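Local coordinates for oligopeptide-binding protein oppA (Lactococcus lactis, PDB 3DRF), which binds oligopeptides in a large cavity between closing lobes and delivers them to the OppABCDF ABC transporter for uptake into the cell, at residues A[358-363]-A[524-529]; A[363-368]-A[477-482]; A[108-113]-A[217-222]; A[121-126]-A[189-194]. All coordinates share one frame; numbering follows the deposited sequence. Where two conformers were deposited one is given.

Interaction 1 (A[358-363]-A[524-529])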
loop_
_atom_site.group_PDB
_atom_site.type_symbol
_atom_site.label_atom_id
_atom_site.label_comp_id
_atom_site.label_asym_id
_atom_site.label_seq_id
_atom_site.Cartn_x
_atom_site.Cartn_y
_atom_site.Cartn_z
ATOM N N ASN A 358 -7.888 11.996 -11.689
ATOM C CA ASN A 358 -7.980 11.830 -13.149
ATOM C C ASN A 358 -7.281 10.563 -13.669
ATOM O O ASN A 358 -7.472 10.185 -14.773
ATOM C CB ASN A 358 -7.368 13.070 -13.877
ATOM C CG ASN A 358 -5.869 13.190 -13.670
ATOM O OD1 ASN A 358 -5.387 12.992 -12.593
ATOM N ND2 ASN A 358 -5.154 13.484 -14.726
ATOM N N SER A 359 -6.461 9.994 -12.816
ATOM C CA SER A 359 -5.594 8.836 -13.157
ATOM C C SER A 359 -5.071 8.177 -11.877
ATOM O O SER A 359 -5.364 8.591 -10.823
ATOM C CB SER A 359 -4.421 9.282 -14.039
ATOM O OG SER A 359 -3.370 9.724 -13.216
ATOM N N LEU A 360 -4.310 7.106 -12.062
ATOM C CA LEU A 360 -3.736 6.354 -10.949
ATOM C C LEU A 360 -2.404 6.879 -10.394
ATOM O O LEU A 360 -1.954 6.433 -9.409
ATOM C CB LEU A 360 -3.570 4.869 -11.350
ATOM C CG LEU A 360 -4.894 4.154 -11.768
ATOM C CD1 LEU A 360 -4.595 2.774 -12.404
ATOM C CD2 LEU A 360 -5.814 4.042 -10.541
ATOM N N ILE A 361 -1.848 7.869 -11.042
ATOM C CA ILE A 361 -0.548 8.438 -10.602
ATOM C C ILE A 361 -0.776 9.757 -9.830
ATOM O O ILE A 361 -1.222 10.713 -10.407
ATOM C CB ILE A 361 0.400 8.693 -11.794
ATOM C CG1 ILE A 361 0.644 7.394 -12.637
ATOM C CG2 ILE A 361 1.718 9.274 -11.268
ATOM C CD1 ILE A 361 1.391 6.249 -11.871
ATOM N N PRO A 362 -0.449 9.807 -8.568
ATOM C CA PRO A 362 -0.844 10.967 -7.767
ATOM C C PRO A 362 0.108 12.181 -7.907
ATOM O O PRO A 362 1.177 12.031 -8.349
ATOM C CB PRO A 362 -0.838 10.438 -6.318
ATOM C CG PRO A 362 0.187 9.389 -6.324
ATOM C CD PRO A 362 0.037 8.708 -7.710
ATOM N N PRO A 363 -0.357 13.331 -7.465
ATOM C CA PRO A 363 0.376 14.613 -7.640
ATOM C C PRO A 363 1.749 14.662 -7.022
ATOM O O PRO A 363 2.567 15.334 -7.527
ATOM C CB PRO A 363 -0.542 15.650 -6.928
ATOM C CG PRO A 363 -1.936 15.104 -7.053
ATOM C CD PRO A 363 -1.771 13.552 -7.018
ATOM N N VAL A 524 2.255 8.455 -19.335
ATOM C CA VAL A 524 1.001 9.035 -19.872
ATOM C C VAL A 524 0.173 7.924 -20.570
ATOM O O VAL A 524 -0.992 7.842 -20.391
ATOM C CB VAL A 524 1.300 10.211 -20.850
ATOM C CG1 VAL A 524 0.037 10.570 -21.662
ATOM C CG2 VAL A 524 1.782 11.427 -20.075
ATOM N N LYS A 525 0.830 7.144 -21.396
ATOM C CA LYS A 525 0.147 6.044 -22.137
ATOM C C LYS A 525 -0.515 5.053 -21.182
ATOM O O LYS A 525 -1.635 4.710 -21.370
ATOM C CB LYS A 525 1.095 5.369 -23.135
ATOM C CG LYS A 525 0.369 4.269 -23.950
ATOM C CD LYS A 525 1.318 3.601 -24.948
ATOM C CE LYS A 525 0.600 2.710 -25.960
ATOM N NZ LYS A 525 -0.082 1.542 -25.289
ATOM N N TYR A 526 0.217 4.656 -20.155
ATOM C CA TYR A 526 -0.312 3.807 -19.091
ATOM C C TYR A 526 -1.565 4.399 -18.420
ATOM O O TYR A 526 -2.528 3.728 -18.226
ATOM C CB TYR A 526 0.790 3.635 -18.042
ATOM C CG TYR A 526 0.324 2.961 -16.755
ATOM C CD1 TYR A 526 -0.133 1.637 -16.740
ATOM C CD2 TYR A 526 0.343 3.658 -15.548
ATOM C CE1 TYR A 526 -0.549 1.046 -15.520
ATOM C CE2 TYR A 526 -0.070 3.079 -14.369
ATOM C CZ TYR A 526 -0.539 1.786 -14.374
ATOM O OH TYR A 526 -0.972 1.169 -13.191
ATOM N N GLN A 527 -1.487 5.667 -18.059
ATOM C CA GLN A 527 -2.635 6.334 -17.432
ATOM C C GLN A 527 -3.881 6.375 -18.364
ATOM O O GLN A 527 -4.956 6.095 -17.966
ATOM C CB GLN A 527 -2.260 7.761 -16.988
ATOM C CG GLN A 527 -1.245 7.812 -15.770
ATOM C CD GLN A 527 -0.673 9.229 -15.559
ATOM O OE1 GLN A 527 -1.320 10.083 -15.034
ATOM N NE2 GLN A 527 0.521 9.414 -15.937
ATOM N N GLU A 528 -3.660 6.712 -19.623
ATOM C CA GLU A 528 -4.732 6.737 -20.610
ATOM C C GLU A 528 -5.272 5.331 -20.835
ATOM O O GLU A 528 -6.442 5.151 -20.872
ATOM C CB GLU A 528 -4.182 7.239 -21.963
ATOM C CG GLU A 528 -3.804 8.762 -22.043
ATOM C CD GLU A 528 -3.027 9.096 -23.309
ATOM O OE1 GLU A 528 -2.452 8.226 -23.951
ATOM O OE2 GLU A 528 -3.034 10.265 -23.598
ATOM N N ASP A 529 -4.397 4.342 -20.960
ATOM C CA ASP A 529 -4.847 2.980 -21.283
ATOM C C ASP A 529 -5.626 2.349 -20.100
ATOM O O ASP A 529 -6.588 1.696 -20.309
ATOM C CB ASP A 529 -3.667 2.050 -21.694
ATOM C CG ASP A 529 -3.073 2.419 -23.037
ATOM O OD1 ASP A 529 -3.650 3.174 -23.797
ATOM O OD2 ASP A 529 -1.992 1.890 -23.265
HETATM O O HOH W 1 -1.953 12.818 -14.498
HETATM O O HOH W 2 -5.232 6.033 -15.072
#
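Gln527, on one side of helix 516-533, reaches across to Ser359 and Ile361, tying that helix to the loop that follows strand 354-356 in this solute-binding protein of family 5. Gln527 CB lies 4.0 Å from Ser359 CB, a simple carbon contact. One atom further, Gln527 CG is placed anti to the carbonyl carbon (chi1 -69°) and meets Ile361 CG1 at 3.7 Å, the two side chains crossing nearly at right angles. The amide carbon CD keeps the same isoleucine branch beside it, and there the polar work begins. Gln527 OE1 accepts a hydrogen bond from the hydroxyl of Ser359, OG to OE1 being 2.8 Å. The donor is tilted 21° from the carbonyl plane. A water that also accepts from Asn358 ND2 lies 2.9 Å from Gln527 OE1. NE2 donates to the backbone oxygens of Phe368 and Phe523, so both ends of this buried amide are engaged and its flip is fixed.

Serine suits its place because one small hydroxyl does two jobs. While donating a hydrogen bond to Gln527 OE1, Ser359 OG accepts from Ile361 N at 3.2 Å, forming an ST turn that shapes the loop just where it faces the helix. Beside this polar pair, Ile361 CD1 comes to the edge of the Tyr526 ring, 4.3 Å from Tyr526 CE2, and Leu360 CD1 approaches the phenol oxygen, whose hydrogen-bond partner is Gln481.

The loop is thus buried between several elements: helix 516-533 on the side described, strand 536-549 against Leu360 through Val536 and Pro538, and helix 482-485 at Phe485, while helix 499-508 packs on Tyr526.

Interaction 2 (A[363-368]-A[477-482])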
loop_
_atom_site.group_PDB
_atom_site.type_symbol
_atom_site.label_atom_id
_atom_site.label_comp_id
_atom_site.label_asym_id
_atom_site.label_seq_id
_atom_site.Cartn_x
_atom_site.Cartn_y
_atom_site.Cartn_z
ATOM N N PRO A 363 -0.357 13.331 -7.465
ATOM C CA PRO A 363 0.376 14.613 -7.640
ATOM C C PRO A 363 1.749 14.662 -7.022
ATOM O O PRO A 363 2.567 15.334 -7.527
ATOM C CB PRO A 363 -0.542 15.650 -6.928
ATOM C CG PRO A 363 -1.936 15.104 -7.053
ATOM C CD PRO A 363 -1.771 13.552 -7.018
ATOM N N ILE A 364 1.976 13.938 -5.943
ATOM C CA ILE A 364 3.326 13.896 -5.361
ATOM C C ILE A 364 4.414 13.508 -6.393
ATOM O O ILE A 364 5.500 13.964 -6.328
ATOM C CB ILE A 364 3.380 12.998 -4.097
ATOM C CG1 ILE A 364 4.738 13.200 -3.378
ATOM C CG2 ILE A 364 3.077 11.520 -4.433
ATOM C CD1 ILE A 364 4.733 12.767 -2.015
ATOM N N PHE A 365 4.052 12.670 -7.366
ATOM C CA PHE A 365 4.933 12.277 -8.472
ATOM C C PHE A 365 4.766 13.231 -9.667
ATOM O O PHE A 365 4.327 12.901 -10.688
ATOM C CB PHE A 365 4.685 10.814 -8.882
ATOM C CG PHE A 365 4.831 9.826 -7.748
ATOM C CD1 PHE A 365 5.971 9.788 -6.974
ATOM C CD2 PHE A 365 3.843 8.911 -7.505
ATOM C CE1 PHE A 365 6.106 8.925 -5.955
ATOM C CE2 PHE A 365 3.994 7.962 -6.454
ATOM C CZ PHE A 365 5.127 7.993 -5.685
ATOM N N LYS A 366 5.139 14.470 -9.418
ATOM C CA LYS A 366 4.774 15.590 -10.272
ATOM C C LYS A 366 5.352 15.465 -11.670
ATOM O O LYS A 366 4.733 15.896 -12.594
ATOM C CB LYS A 366 5.258 16.896 -9.632
ATOM C CG LYS A 366 5.058 18.135 -10.520
ATOM C CD LYS A 366 5.745 19.371 -9.905
ATOM C CE LYS A 366 5.073 20.712 -10.268
ATOM N NZ LYS A 366 5.142 21.055 -11.679
ATOM N N GLN A 367 6.518 14.850 -11.788
ATOM C CA GLN A 367 7.206 14.641 -13.048
ATOM C C GLN A 367 6.407 13.718 -14.011
ATOM O O GLN A 367 6.640 13.720 -15.173
ATOM C CB GLN A 367 8.655 14.105 -12.757
ATOM C CG GLN A 367 9.599 14.904 -11.677
ATOM C CD GLN A 367 10.832 14.106 -11.021
ATOM O OE1 GLN A 367 10.816 12.930 -10.897
ATOM N NE2 GLN A 367 11.838 14.824 -10.605
ATOM N N PHE A 368 5.523 12.884 -13.469
ATOM C CA PHE A 368 4.878 11.845 -14.273
ATOM C C PHE A 368 3.345 11.992 -14.449
ATOM O O PHE A 368 2.741 11.180 -15.082
ATOM C CB PHE A 368 5.381 10.459 -13.787
ATOM C CG PHE A 368 6.873 10.263 -13.956
ATOM C CD1 PHE A 368 7.690 9.952 -12.905
ATOM C CD2 PHE A 368 7.461 10.416 -15.189
ATOM C CE1 PHE A 368 9.013 9.793 -13.095
ATOM C CE2 PHE A 368 8.780 10.269 -15.382
ATOM C CZ PHE A 368 9.582 9.939 -14.344
ATOM N N SER A 477 7.147 4.797 -2.566
ATOM C CA SER A 477 7.668 6.122 -2.907
ATOM C C SER A 477 8.386 6.203 -4.242
ATOM O O SER A 477 9.186 7.053 -4.422
ATOM C CB SER A 477 8.544 6.704 -1.790
ATOM O OG SER A 477 9.586 5.831 -1.489
ATOM N N GLU A 478 8.104 5.288 -5.166
ATOM C CA GLU A 478 8.573 5.382 -6.557
ATOM C C GLU A 478 7.329 5.097 -7.416
ATOM O O GLU A 478 6.585 4.213 -7.085
ATOM C CB GLU A 478 9.679 4.331 -6.760
ATOM C CG GLU A 478 10.633 4.631 -7.946
ATOM C CD GLU A 478 10.015 4.345 -9.320
ATOM O OE1 GLU A 478 9.186 3.429 -9.395
ATOM O OE2 GLU A 478 10.367 5.057 -10.197
ATOM N N PRO A 479 7.140 5.823 -8.492
ATOM C CA PRO A 479 5.800 5.778 -9.144
ATOM C C PRO A 479 5.365 4.509 -9.952
ATOM O O PRO A 479 4.223 4.392 -10.267
ATOM C CB PRO A 479 5.815 7.013 -10.075
ATOM C CG PRO A 479 7.285 7.303 -10.289
ATOM C CD PRO A 479 7.912 7.006 -8.937
ATOM N N SER A 480 6.306 3.634 -10.280
ATOM C CA SER A 480 5.948 2.386 -10.980
ATOM C C SER A 480 4.895 1.594 -10.180
ATOM O O SER A 480 4.989 1.455 -8.999
ATOM C CB SER A 480 7.209 1.535 -11.196
ATOM O OG SER A 480 6.808 0.397 -11.972
ATOM N N GLN A 481 3.912 1.109 -10.907
ATOM C CA GLN A 481 2.813 0.329 -10.322
ATOM C C GLN A 481 2.849 -1.159 -10.682
ATOM O O GLN A 481 1.881 -1.823 -10.573
ATOM C CB GLN A 481 1.445 0.961 -10.634
ATOM C CG GLN A 481 1.424 2.424 -10.055
ATOM C CD GLN A 481 0.041 3.054 -10.156
ATOM O OE1 GLN A 481 -0.782 2.693 -10.989
ATOM N NE2 GLN A 481 -0.197 4.014 -9.309
ATOM N N GLN A 482 4.023 -1.665 -11.049
ATOM C CA GLN A 482 4.229 -3.126 -11.190
ATOM C C GLN A 482 3.747 -3.877 -9.979
ATOM O O GLN A 482 3.201 -4.916 -10.139
ATOM C CB GLN A 482 5.738 -3.468 -11.381
ATOM C CG GLN A 482 6.337 -2.948 -12.752
ATOM C CD GLN A 482 6.084 -3.938 -13.900
ATOM O OE1 GLN A 482 5.312 -4.811 -13.800
ATOM N NE2 GLN A 482 6.743 -3.724 -15.011
#
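Phe365 and Pro479 mark the closest approach of two irregular backbones, their CA atoms 6.6 Å apart, with no hydrogen bond between the segments. Phe365 is the centre of an inverse gamma turn, and its CB points toward the other segment. On the partner, Glu478 OE1 accepts from Ser480 N, bracing the backbone around Pro479, and Gln481 is the N-cap residue of helix 482-485.

Phe365 CG stands anti to the carbonyl carbon (chi1 -56°), which turns the ring to Pro479. The core of the contact is a CH-pi interaction: Pro479 CB sits over one face of the Phe365 ring, 3.9 Å from its centroid and 20° off the normal. Ile364 CG2 lies over the opposite face, and phenylalanine suits this place because both sides of its flat ring are used. Proline's rigid ring offers a second carbon, Pro479 CG, which meets Phe368 CD1 at 3.7 Å. An alanine here removes the ring between Ile364 and Pro479, and would probably leave a gap between the two loops and Pro479 without its CH-pi partner.

Phe523 of helix 516-533 stacks with Phe368 and also touches Pro479, while Met300 of strand 292-307 packs against Phe365 and Ser477, the latter also touching an apolar side chain of the bound peptide.

Interaction 3 (A[108-113]-A[217-222])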
loop_
_atom_site.group_PDB
_atom_site.type_symbol
_atom_site.label_atom_id
_atom_site.label_comp_id
_atom_site.label_asym_id
_atom_site.label_seq_id
_atom_site.Cartn_x
_atom_site.Cartn_y
_atom_site.Cartn_z
ATOM N N TRP A 108 20.463 -6.159 15.977
ATOM C CA TRP A 108 19.104 -6.424 16.470
ATOM C C TRP A 108 18.968 -6.002 17.946
ATOM O O TRP A 108 19.960 -5.808 18.645
ATOM C CB TRP A 108 18.808 -7.960 16.398
ATOM C CG TRP A 108 18.777 -8.445 14.923
ATOM C CD1 TRP A 108 19.748 -9.136 14.297
ATOM C CD2 TRP A 108 17.777 -8.146 13.940
ATOM N NE1 TRP A 108 19.401 -9.353 12.981
ATOM C CE2 TRP A 108 18.207 -8.728 12.742
ATOM C CE3 TRP A 108 16.533 -7.505 13.983
ATOM C CZ2 TRP A 108 17.436 -8.699 11.573
ATOM C CZ3 TRP A 108 15.775 -7.454 12.816
ATOM C CH2 TRP A 108 16.241 -8.055 11.610
ATOM N N SER A 109 17.717 -5.916 18.386
ATOM C CA SER A 109 17.415 -5.415 19.737
ATOM C C SER A 109 17.790 -6.418 20.866
ATOM O O SER A 109 17.671 -6.099 22.003
ATOM C CB SER A 109 15.957 -5.011 19.810
ATOM O OG SER A 109 15.147 -6.078 19.344
ATOM N N ASP A 110 18.258 -7.592 20.506
ATOM C CA ASP A 110 18.831 -8.536 21.490
ATOM C C ASP A 110 20.377 -8.437 21.497
ATOM O O ASP A 110 21.001 -9.227 22.159
ATOM C CB ASP A 110 18.370 -9.961 21.188
ATOM C CG ASP A 110 19.028 -10.555 19.980
ATOM O OD1 ASP A 110 19.550 -9.836 19.155
ATOM O OD2 ASP A 110 19.010 -11.775 19.848
ATOM N N GLY A 111 20.955 -7.469 20.770
ATOM C CA GLY A 111 22.412 -7.300 20.732
ATOM C C GLY A 111 23.164 -8.119 19.660
ATOM O O GLY A 111 24.333 -7.888 19.452
ATOM N N SER A 112 22.462 -9.004 18.957
ATOM C CA SER A 112 23.068 -9.791 17.882
ATOM C C SER A 112 23.274 -8.956 16.606
ATOM O O SER A 112 22.658 -7.933 16.439
ATOM C CB SER A 112 22.225 -11.040 17.579
ATOM O OG SER A 112 20.951 -10.669 17.031
ATOM N N GLU A 113 24.209 -9.397 15.812
ATOM C CA GLU A 113 24.525 -8.636 14.598
ATOM C C GLU A 113 23.470 -8.806 13.521
ATOM O O GLU A 113 22.944 -9.894 13.320
ATOM C CB GLU A 113 25.863 -9.075 13.998
ATOM C CG GLU A 113 27.077 -8.721 14.825
ATOM C CD GLU A 113 27.317 -7.220 14.913
ATOM O OE1 GLU A 113 27.305 -6.538 13.866
ATOM O OE2 GLU A 113 27.523 -6.716 16.038
ATOM N N LYS A 217 6.549 -10.567 20.188
ATOM C CA LYS A 217 7.904 -10.722 20.749
ATOM C C LYS A 217 8.969 -10.744 19.630
ATOM O O LYS A 217 9.689 -11.656 19.517
ATOM C CB LYS A 217 8.021 -12.057 21.572
ATOM C CG LYS A 217 7.175 -12.082 22.904
ATOM C CD LYS A 217 7.508 -13.328 23.775
ATOM C CE LYS A 217 7.095 -14.782 23.254
ATOM N NZ LYS A 217 7.292 -16.053 24.114
ATOM N N PRO A 218 8.974 -9.679 18.801
ATOM C CA PRO A 218 9.935 -9.620 17.694
ATOM C C PRO A 218 11.314 -9.117 18.101
ATOM O O PRO A 218 11.431 -8.625 19.170
ATOM C CB PRO A 218 9.262 -8.598 16.752
ATOM C CG PRO A 218 8.688 -7.551 17.757
ATOM C CD PRO A 218 8.177 -8.427 18.912
ATOM N N LEU A 219 12.320 -9.270 17.264
ATOM C CA LEU A 219 13.500 -8.407 17.265
ATOM C C LEU A 219 13.350 -7.298 16.215
ATOM O O LEU A 219 12.792 -7.503 15.152
ATOM C CB LEU A 219 14.802 -9.196 16.972
ATOM C CG LEU A 219 15.080 -10.394 17.901
ATOM C CD1 LEU A 219 16.472 -11.009 17.586
ATOM C CD2 LEU A 219 15.017 -9.933 19.389
ATOM N N VAL A 220 13.902 -6.135 16.548
ATOM C CA VAL A 220 13.874 -4.972 15.645
ATOM C C VAL A 220 15.225 -4.284 15.653
ATOM O O VAL A 220 16.120 -4.601 16.388
ATOM C CB VAL A 220 12.759 -3.971 16.003
ATOM C CG1 VAL A 220 11.394 -4.692 16.066
ATOM C CG2 VAL A 220 13.069 -3.278 17.379
ATOM N N THR A 221 15.332 -3.335 14.752
ATOM C CA THR A 221 16.606 -2.620 14.520
ATOM C C THR A 221 16.517 -1.074 14.759
ATOM O O THR A 221 17.480 -0.415 14.681
ATOM C CB THR A 221 17.114 -2.824 13.047
ATOM O OG1 THR A 221 16.226 -2.185 12.111
ATOM C CG2 THR A 221 17.288 -4.322 12.710
ATOM N N GLY A 222 15.338 -0.566 15.042
ATOM C CA GLY A 222 15.109 0.867 15.096
ATOM C C GLY A 222 15.486 1.524 16.441
ATOM O O GLY A 222 15.989 0.906 17.323
HETATM O O HOH W 3 12.543 -6.200 20.250
#
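Trp108 and Ser109 open a type I beta turn that docks, by one nearly straight side-chain hydrogen bond and much apolar contact, on the irregular segment 217-222. The turn runs from Trp108 to Gly111 and precedes helix 116-127; the partner leads into strand 224-230, an edge strand of a mixed five-stranded sheet. The contact therefore ties the approach to a helix to the approach to a sheet.

Ser109 is the polar link. Ser109 OG lies between the backbone N and the carbonyl carbon (chi1 52°), from where it accepts from Val220 N at 3.1 Å along an almost straight line, 173° at the hydrogen. The return bond from Ser109 N to Val220 O is weak and strongly bent. A water bridges Ser109 OG to Pro218 O, adding a second connection through the same small hydroxyl.

Trp108 supplies a broad surface. Thr221 CG2 rests over one face of its six-membered ring, 3.8 Å from the centroid, and Leu219 CB packs 3.8 Å from Trp108 CE3. A threonine serves well here: its methyl takes the indole face while its hydroxyl pairs with Asp70, and the indole NE1 in turn has Asp118 as its partner.

The turn is closed by Gly111 N donating to Trp108 O, and Gly111 has backbone angles at which a side chain would collide with the preceding carbonyl. Asp110 then braces the turn: OD1 accepts from Ser112 N, an Asx turn, and from Ser112 OG, the latter at its syn lone pair. Beyond this doubly held oxygen, the other one, Asp110 OD2, lies against a methyl of the facing segment, Leu219 CD1, at 3.5 Å.

Interaction 4 (A[121-126]-A[189-194])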
loop_
_atom_site.group_PDB
_atom_site.type_symbol
_atom_site.label_atom_id
_atom_site.label_comp_id
_atom_site.label_asym_id
_atom_site.label_seq_id
_atom_site.Cartn_x
_atom_site.Cartn_y
_atom_site.Cartn_z
ATOM N N PHE A 121 17.347 -13.147 3.730
ATOM C CA PHE A 121 16.181 -13.867 4.305
ATOM C C PHE A 121 14.836 -13.131 4.059
ATOM O O PHE A 121 13.864 -13.777 3.829
ATOM C CB PHE A 121 16.409 -14.172 5.818
ATOM C CG PHE A 121 15.366 -15.100 6.396
ATOM C CD1 PHE A 121 14.676 -14.742 7.532
ATOM C CD2 PHE A 121 15.078 -16.308 5.790
ATOM C CE1 PHE A 121 13.734 -15.577 8.070
ATOM C CE2 PHE A 121 14.096 -17.188 6.349
ATOM C CZ PHE A 121 13.433 -16.778 7.468
ATOM N N THR A 122 14.863 -11.789 4.038
ATOM C CA THR A 122 13.669 -10.995 3.615
ATOM C C THR A 122 13.114 -11.546 2.250
ATOM O O THR A 122 11.944 -11.737 2.081
ATOM C CB THR A 122 14.099 -9.558 3.411
ATOM O OG1 THR A 122 14.494 -9.040 4.723
ATOM C CG2 THR A 122 12.927 -8.725 2.837
ATOM N N TYR A 123 14.016 -11.808 1.301
ATOM C CA TYR A 123 13.588 -12.289 -0.040
ATOM C C TYR A 123 12.894 -13.655 0.076
ATOM O O TYR A 123 11.958 -13.870 -0.591
ATOM C CB TYR A 123 14.770 -12.401 -0.986
ATOM C CG TYR A 123 15.305 -11.018 -1.441
ATOM C CD1 TYR A 123 16.215 -10.301 -0.649
ATOM C CD2 TYR A 123 14.851 -10.401 -2.609
ATOM C CE1 TYR A 123 16.718 -9.050 -1.040
ATOM C CE2 TYR A 123 15.351 -9.118 -3.012
ATOM C CZ TYR A 123 16.300 -8.490 -2.242
ATOM O OH TYR A 123 16.750 -7.250 -2.656
ATOM N N GLU A 124 13.394 -14.526 0.944
ATOM C CA GLU A 124 12.782 -15.823 1.127
ATOM C C GLU A 124 11.400 -15.678 1.736
ATOM O O GLU A 124 10.522 -16.382 1.398
ATOM C CB GLU A 124 13.641 -16.728 2.045
ATOM C CG GLU A 124 15.081 -17.047 1.424
ATOM C CD GLU A 124 15.855 -18.076 2.191
ATOM O OE1 GLU A 124 15.277 -18.632 3.064
ATOM O OE2 GLU A 124 17.034 -18.238 1.917
ATOM N N THR A 125 11.225 -14.723 2.651
ATOM C CA THR A 125 9.889 -14.565 3.274
ATOM C C THR A 125 8.796 -14.224 2.261
ATOM O O THR A 125 7.690 -14.549 2.486
ATOM C CB THR A 125 9.851 -13.574 4.452
ATOM O OG1 THR A 125 10.035 -12.211 3.980
ATOM C CG2 THR A 125 10.873 -13.919 5.539
ATOM N N ILE A 126 9.169 -13.520 1.186
ATOM C CA ILE A 126 8.211 -13.240 0.099
ATOM C C ILE A 126 8.160 -14.348 -0.981
ATOM O O ILE A 126 7.112 -14.712 -1.429
ATOM C CB ILE A 126 8.562 -11.864 -0.564
ATOM C CG1 ILE A 126 8.357 -10.744 0.506
ATOM C CG2 ILE A 126 7.674 -11.666 -1.785
ATOM C CD1 ILE A 126 8.778 -9.320 -0.044
ATOM N N TYR A 189 12.290 -3.338 -7.126
ATOM C CA TYR A 189 13.242 -4.257 -7.833
ATOM C C TYR A 189 14.320 -4.847 -6.914
ATOM O O TYR A 189 14.835 -5.873 -7.187
ATOM C CB TYR A 189 13.829 -3.565 -9.080
ATOM C CG TYR A 189 12.771 -3.381 -10.166
ATOM C CD1 TYR A 189 12.402 -4.436 -10.959
ATOM C CD2 TYR A 189 12.104 -2.161 -10.348
ATOM C CE1 TYR A 189 11.431 -4.312 -11.954
ATOM C CE2 TYR A 189 11.103 -2.012 -11.329
ATOM C CZ TYR A 189 10.779 -3.109 -12.126
ATOM O OH TYR A 189 9.808 -3.044 -13.102
ATOM N N PHE A 190 14.621 -4.159 -5.822
ATOM C CA PHE A 190 15.381 -4.751 -4.700
ATOM C C PHE A 190 14.698 -4.275 -3.434
ATOM O O PHE A 190 14.119 -3.240 -3.377
ATOM C CB PHE A 190 16.890 -4.470 -4.739
ATOM C CG PHE A 190 17.268 -3.003 -4.646
ATOM C CD1 PHE A 190 17.488 -2.390 -3.402
ATOM C CD2 PHE A 190 17.437 -2.234 -5.821
ATOM C CE1 PHE A 190 17.863 -1.029 -3.342
ATOM C CE2 PHE A 190 17.794 -0.904 -5.739
ATOM C CZ PHE A 190 18.028 -0.299 -4.545
ATOM N N LEU A 191 14.752 -5.123 -2.436
ATOM C CA LEU A 191 14.044 -4.894 -1.162
ATOM C C LEU A 191 14.930 -4.098 -0.200
ATOM O O LEU A 191 16.112 -3.975 -0.385
ATOM C CB LEU A 191 13.583 -6.259 -0.537
ATOM C CG LEU A 191 12.662 -7.113 -1.471
ATOM C CD1 LEU A 191 12.344 -8.501 -0.863
ATOM C CD2 LEU A 191 11.334 -6.310 -1.820
ATOM N N GLU A 192 14.301 -3.621 0.868
ATOM C CA GLU A 192 14.947 -2.602 1.712
ATOM C C GLU A 192 14.848 -2.882 3.181
ATOM O O GLU A 192 15.067 -2.008 3.961
ATOM C CB GLU A 192 14.337 -1.194 1.405
ATOM C CG GLU A 192 14.355 -0.808 -0.103
ATOM C CD GLU A 192 13.819 0.582 -0.376
ATOM O OE1 GLU A 192 13.983 1.486 0.435
ATOM O OE2 GLU A 192 13.266 0.732 -1.426
ATOM N N THR A 193 14.503 -4.113 3.548
ATOM C CA THR A 193 14.383 -4.511 4.964
ATOM C C THR A 193 15.195 -5.776 5.234
ATOM O O THR A 193 15.537 -6.472 4.343
ATOM C CB THR A 193 12.885 -4.762 5.342
ATOM O OG1 THR A 193 12.362 -5.835 4.539
ATOM C CG2 THR A 193 12.020 -3.500 5.085
ATOM N N VAL A 194 15.459 -5.992 6.518
ATOM C CA VAL A 194 16.079 -7.226 7.047
ATOM C C VAL A 194 15.097 -7.988 7.958
ATOM O O VAL A 194 14.210 -7.455 8.498
ATOM C CB VAL A 194 17.388 -6.891 7.864
ATOM C CG1 VAL A 194 18.542 -6.570 6.913
ATOM C CG2 VAL A 194 17.180 -5.738 8.873
HETATM O O HOH W 4 12.114 -8.152 6.037
#
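Thr122 and Tyr123, neighbours on helix 116-127, each carry a hydroxyl to loop 189-194, pinning the helix to the backbone that leads into helix 197-200. Thr122 OG1 donates to Thr193 O at 2.8 Å, approaching from above the carbonyl plane, 54° out of it. The same OG1 accepts from a water that also lies 2.8 Å from Thr193 OG1, so this buried hydroxyl both gives and receives. Tyr123 OH accepts from Leu191 N at 2.9 Å (N-H...O angle 164°), and is hydrogen-bonded to Tyr119 OH, which also pairs with Leu191 O; both backbone polar groups of Leu191 are thereby satisfied by tyrosine hydroxyls.

Leu191 fills the space between these bonds. With CG anti to the carbonyl carbon (chi1 -57°), Leu191 CD1 stands over one face of the Tyr123 ring, 3.8 Å from the centroid, and meets Ile126 CD1 tip to tip at 3.7 Å. A phenylalanine in place of Tyr123 would keep the ring face but would probably leave Leu191 N without its acceptor and Tyr119 OH with Leu191 O but not its second partner.

Around the contact, Leu146 of helix 146-150 lies against Tyr123, while Phe190 turns to Val89 and Leu91 of strand 87-92, so the loop is wedged between helix 116-127 and that edge strand.

Overall arrangement
From the N terminus, interaction 3 opens first at 108-113 and closes about a hundred residues later at 217-222. Interaction 4 is nested within that loop, joining helix 116-127 to loop 189-194; the two touch where Trp108 and Thr221 meet Val194. In series after them, interaction 1 opens at 358-363 and closes on helix 516-533, enclosing interaction 2, which shares Pro363 and ends at 477-482. These two adjoin directly, Ile361 packing on Pro479 and Gln481, and together tie the loops after strands 354-356 and 468-474 to helix 516-533. Interactions 1 and 3 lie on opposite sides of the chain's centre, their centres about 41 Å apart. Between the pairs, Gln482 touches Tyr189, connecting interactions 2 and 4.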